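Local structure of salmonella typhimurium DB7155 bacteriophage DET7 tailspike (2V5I) at residues K94-V99 with Q122-G127. The protein probably recognises and hydrolyses the O-antigen on the Salmonella cell surface as the receptor-binding tailspike of bacteriophage Det7. Residues are numbered along the deposited sequence; the frame is centred on the assembly and turned at random.
Sequences KTTPWV and QSKIEG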
ATOM      1  N   LYS A  94      25.542 -13.499  30.041  1.00 12.84           N
ATOM      2  CA  LYS A  94      26.430 -13.290  31.178  1.00 13.41           C
ATOM      3  C   LYS A  94      27.670 -12.501  30.752  1.00 13.95           C
ATOM      4  O   LYS A  94      28.097 -11.532  31.421  1.00 15.13           O
ATOM      5  CB  LYS A  94      26.778 -14.695  31.708  1.00 15.24           C
ATOM      6  CG  LYS A  94      27.672 -14.714  32.857  1.00 20.94           C
ATOM      7  CD  LYS A  94      27.680 -16.056  33.575  1.00 20.91           C
ATOM      8  CE  LYS A  94      28.352 -17.133  32.834  1.00 26.99           C
ATOM      9  NZ  LYS A  94      28.309 -18.381  33.692  1.00 30.44           N
ATOM     10  N   THR A  95      28.279 -12.937  29.660  1.00 13.08           N
ATOM     11  CA  THR A  95      29.504 -12.349  29.162  1.00 13.49           C
ATOM     12  C   THR A  95      29.186 -11.079  28.367  1.00 12.75           C
ATOM     13  O   THR A  95      28.178 -11.018  27.625  1.00 13.82           O
ATOM     14  CB  THR A  95      30.260 -13.353  28.284  1.00 15.18           C
ATOM     15  OG1 THR A  95      30.635 -14.527  29.050  1.00 14.41           O
ATOM     16  CG2 THR A  95      31.518 -12.707  27.736  1.00 19.11           C
ATOM     17  N   THR A  96      30.072 -10.095  28.438  1.00 12.97           N
ATOM     18  CA  THR A  96      29.948  -8.888  27.616  1.00 11.50           C
ATOM     19  C   THR A  96      30.938  -9.119  26.446  1.00 12.93           C
ATOM     20  O   THR A  96      32.155  -9.126  26.660  1.00 14.09           O
ATOM     21  CB  THR A  96      30.329  -7.626  28.399  1.00 12.09           C
ATOM     22  OG1 THR A  96      29.378  -7.394  29.457  1.00 13.27           O
ATOM     23  CG2 THR A  96      30.357  -6.411  27.534  1.00 12.47           C
ATOM     24  N   PRO A  97      30.428  -9.399  25.252  1.00  9.99           N
ATOM     25  CA  PRO A  97      31.291  -9.806  24.150  1.00 10.26           C
ATOM     26  C   PRO A  97      32.025  -8.628  23.483  1.00  9.22           C
ATOM     27  O   PRO A  97      31.635  -7.467  23.639  1.00 10.34           O
ATOM     28  CB  PRO A  97      30.274 -10.411  23.155  1.00 11.52           C
ATOM     29  CG  PRO A  97      29.060  -9.715  23.450  1.00 13.80           C
ATOM     30  CD  PRO A  97      29.016  -9.353  24.853  1.00 13.61           C
ATOM     31  N   TRP A  98      33.086  -8.910  22.705  1.00 11.54           N
ATOM     32  CA  TRP A  98      33.697  -7.946  21.817  1.00 10.20           C
ATOM     33  C   TRP A  98      32.791  -7.824  20.578  1.00 10.58           C
ATOM     34  O   TRP A  98      32.435  -8.822  19.950  1.00 12.30           O
ATOM     35  CB  TRP A  98      35.056  -8.394  21.350  1.00 12.27           C
ATOM     36  CG  TRP A  98      36.068  -8.418  22.467  1.00  9.22           C
ATOM     37  CD1 TRP A  98      36.415  -9.478  23.204  1.00 13.03           C
ATOM     38  CD2 TRP A  98      36.817  -7.309  22.944  1.00 10.52           C
ATOM     39  NE1 TRP A  98      37.386  -9.108  24.158  1.00 14.02           N
ATOM     40  CE2 TRP A  98      37.627  -7.779  24.018  1.00 12.42           C
ATOM     41  CE3 TRP A  98      36.885  -5.975  22.599  1.00 12.63           C
ATOM     42  CZ2 TRP A  98      38.483  -6.952  24.721  1.00 17.74           C
ATOM     43  CZ3 TRP A  98      37.758  -5.130  23.336  1.00 17.33           C
ATOM     44  CH2 TRP A  98      38.529  -5.632  24.368  1.00 17.47           C
ATOM     45  N   VAL A  99      32.473  -6.595  20.218  1.00  8.38           N
ATOM     46  CA  VAL A  99      31.620  -6.351  19.050  1.00  9.29           C
ATOM     47  C   VAL A  99      32.231  -5.317  18.112  1.00 11.24           C
ATOM     48  O   VAL A  99      33.019  -4.477  18.532  1.00 12.56           O
ATOM     49  CB  VAL A  99      30.210  -5.873  19.483  1.00  9.41           C
ATOM     50  CG1 VAL A  99      29.551  -6.918  20.278  1.00 10.72           C
ATOM     51  CG2 VAL A  99      30.224  -4.538  20.163  1.00 13.41           C
ATOM     52  N   GLN A 122      33.934  -3.817  23.916  1.00 10.92           N
ATOM     53  CA  GLN A 122      33.092  -4.764  24.662  1.00 10.86           C
ATOM     54  C   GLN A 122      31.745  -4.095  24.969  1.00 12.66           C
ATOM     55  O   GLN A 122      31.689  -2.976  25.504  1.00 13.26           O
ATOM     56  CB  GLN A 122      33.796  -5.260  25.953  1.00 10.98           C
ATOM     57  CG  GLN A 122      34.960  -6.178  25.677  1.00 12.46           C
ATOM     58  CD  GLN A 122      35.708  -6.645  26.934  1.00 13.92           C
ATOM     59  OE1 GLN A 122      35.915  -5.867  27.881  1.00 14.08           O
ATOM     60  NE2 GLN A 122      36.027  -7.937  26.975  1.00 12.87           N
ATOM     61  N   SER A 123      30.643  -4.715  24.504  1.00 11.27           N
ATOM     62  CA  SER A 123      29.338  -4.171  24.742  1.00 12.79           C
ATOM     63  C   SER A 123      28.295  -5.282  24.671  1.00 11.52           C
ATOM     64  O   SER A 123      28.400  -6.180  23.839  1.00 12.15           O
ATOM     65  CB  SER A 123      28.948  -3.124  23.685  1.00 13.76           C
ATOM     66  OG  SER A 123      27.647  -2.583  23.941  1.00 13.84           O
ATOM     67  N   LYS A 124      27.285  -5.166  25.532  1.00 11.59           N
ATOM     68  CA  LYS A 124      26.152  -6.051  25.519  1.00 14.52           C
ATOM     69  C   LYS A 124      24.941  -5.375  24.865  1.00 13.83           C
ATOM     70  O   LYS A 124      23.903  -6.021  24.649  1.00 14.79           O
ATOM     71  CB  LYS A 124      25.762  -6.415  26.970  1.00 16.48           C
ATOM     72  CG  LYS A 124      25.647  -7.848  27.230  1.00 22.68           C
ATOM     73  CD  LYS A 124      25.118  -8.104  28.688  1.00 19.40           C
ATOM     74  CE  LYS A 124      26.172  -8.459  29.669  1.00 22.85           C
ATOM     75  NZ  LYS A 124      25.515  -8.945  30.963  1.00 18.18           N
ATOM     76  N   ILE A 125      25.062  -4.096  24.564  1.00 11.97           N
ATOM     77  CA  ILE A 125      23.862  -3.301  24.181  1.00 14.42           C
ATOM     78  C   ILE A 125      23.786  -2.834  22.736  1.00 12.79           C
ATOM     79  O   ILE A 125      22.693  -2.471  22.275  1.00 15.02           O
ATOM     80  CB  ILE A 125      23.641  -2.083  25.106  1.00 16.93           C
ATOM     81  CG1 ILE A 125      24.732  -1.061  24.910  1.00 18.05           C
ATOM     82  CG2 ILE A 125      23.555  -2.540  26.547  1.00 19.00           C
ATOM     83  CD1 ILE A 125      24.365   0.317  25.368  1.00 22.53           C
ATOM     84  N   GLU A 126      24.888  -2.877  21.992  1.00 12.21           N
ATOM     85  CA  GLU A 126      24.852  -2.478  20.594  1.00 12.12           C
ATOM     86  C   GLU A 126      26.047  -3.068  19.861  1.00 12.79           C
ATOM     87  O   GLU A 126      26.996  -3.573  20.479  1.00 14.69           O
ATOM     88  CB  GLU A 126      24.881  -0.976  20.453  1.00 12.51           C
ATOM     89  CG  GLU A 126      26.113  -0.319  20.994  1.00 14.91           C
ATOM     90  CD  GLU A 126      26.015   1.231  21.042  1.00 24.14           C
ATOM     91  OE1 GLU A 126      24.991   1.831  20.672  1.00 24.40           O
ATOM     92  OE2 GLU A 126      27.012   1.861  21.435  1.00 33.70           O
ATOM     93  N   GLY A 127      25.996  -3.013  18.552  1.00 10.38           N
ATOM     94  CA  GLY A 127      26.983  -3.689  17.711  1.00  9.47           C
ATOM     95  C   GLY A 127      26.777  -5.179  17.678  1.00  9.45           C
ATOM     96  O   GLY A 127      25.806  -5.702  18.228  1.00  9.69           O
TER
HETATM   97  O   HOH W   1      34.430 -10.568  26.364  1.00 20.67           O
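A short antiparallel pairing, set in an excursion between strands 85-92 and 156-161 of the beta-helix, brings Trp98 opposite Gln122 as a non-hydrogen-bonded pair, their CA atoms 4.3 Å apart. Both side chains rise on the same face of this two-stranded sheet, and Gln122 lies across the indole: its CG sits 3.4 Å from the centroid of the six-membered ring and 8° off the ring normal, a CH-pi contact over the face. Each CG stands anti to its own carbonyl carbon (chi1 -70° for Gln122), and the glutamine, extended beyond CG, carries CD and NE2 over the indole, near CE2 and CZ2, with the amide plane tilted 30° from the ring. The proximity of Gln122 NE2 to Trp98 NE1 is not a hydrogen bond, since both are donors; NE2 instead gives a weak bond to a water that itself donates to Thr96 O.

Beyond the pair, Ser123 N donates to Pro97 O at 3.1 Å, and the same oxygen receives a CA-H...O contact from Gln122 CA. Backbone bonds between Val99 and Lys121 continue the pairing on the other side. Strands 98-99 and 121-122 form this small antiparallel sheet outside the parallel coils of the tailspike's beta-helix, and the chain between them includes helix 113-117. Where segment 122-127 turns away, Ser123 OG accepts from Ile125 N at 3.1 Å, the signature of an ST turn. Val99 packs into this bend, CG2 lying 4.0 Å from Ser123 CB and 3.4 Å from Glu126 O, a buried carbonyl oxygen lacking any modelled polar partner. On the Thr96 side, Lys124 crosses Thr96 at about a right angle, CE 3.4 Å from OG1, while its ammonium group reaches Glu92 in a salt bridge and Ser93 O in a hydrogen bond.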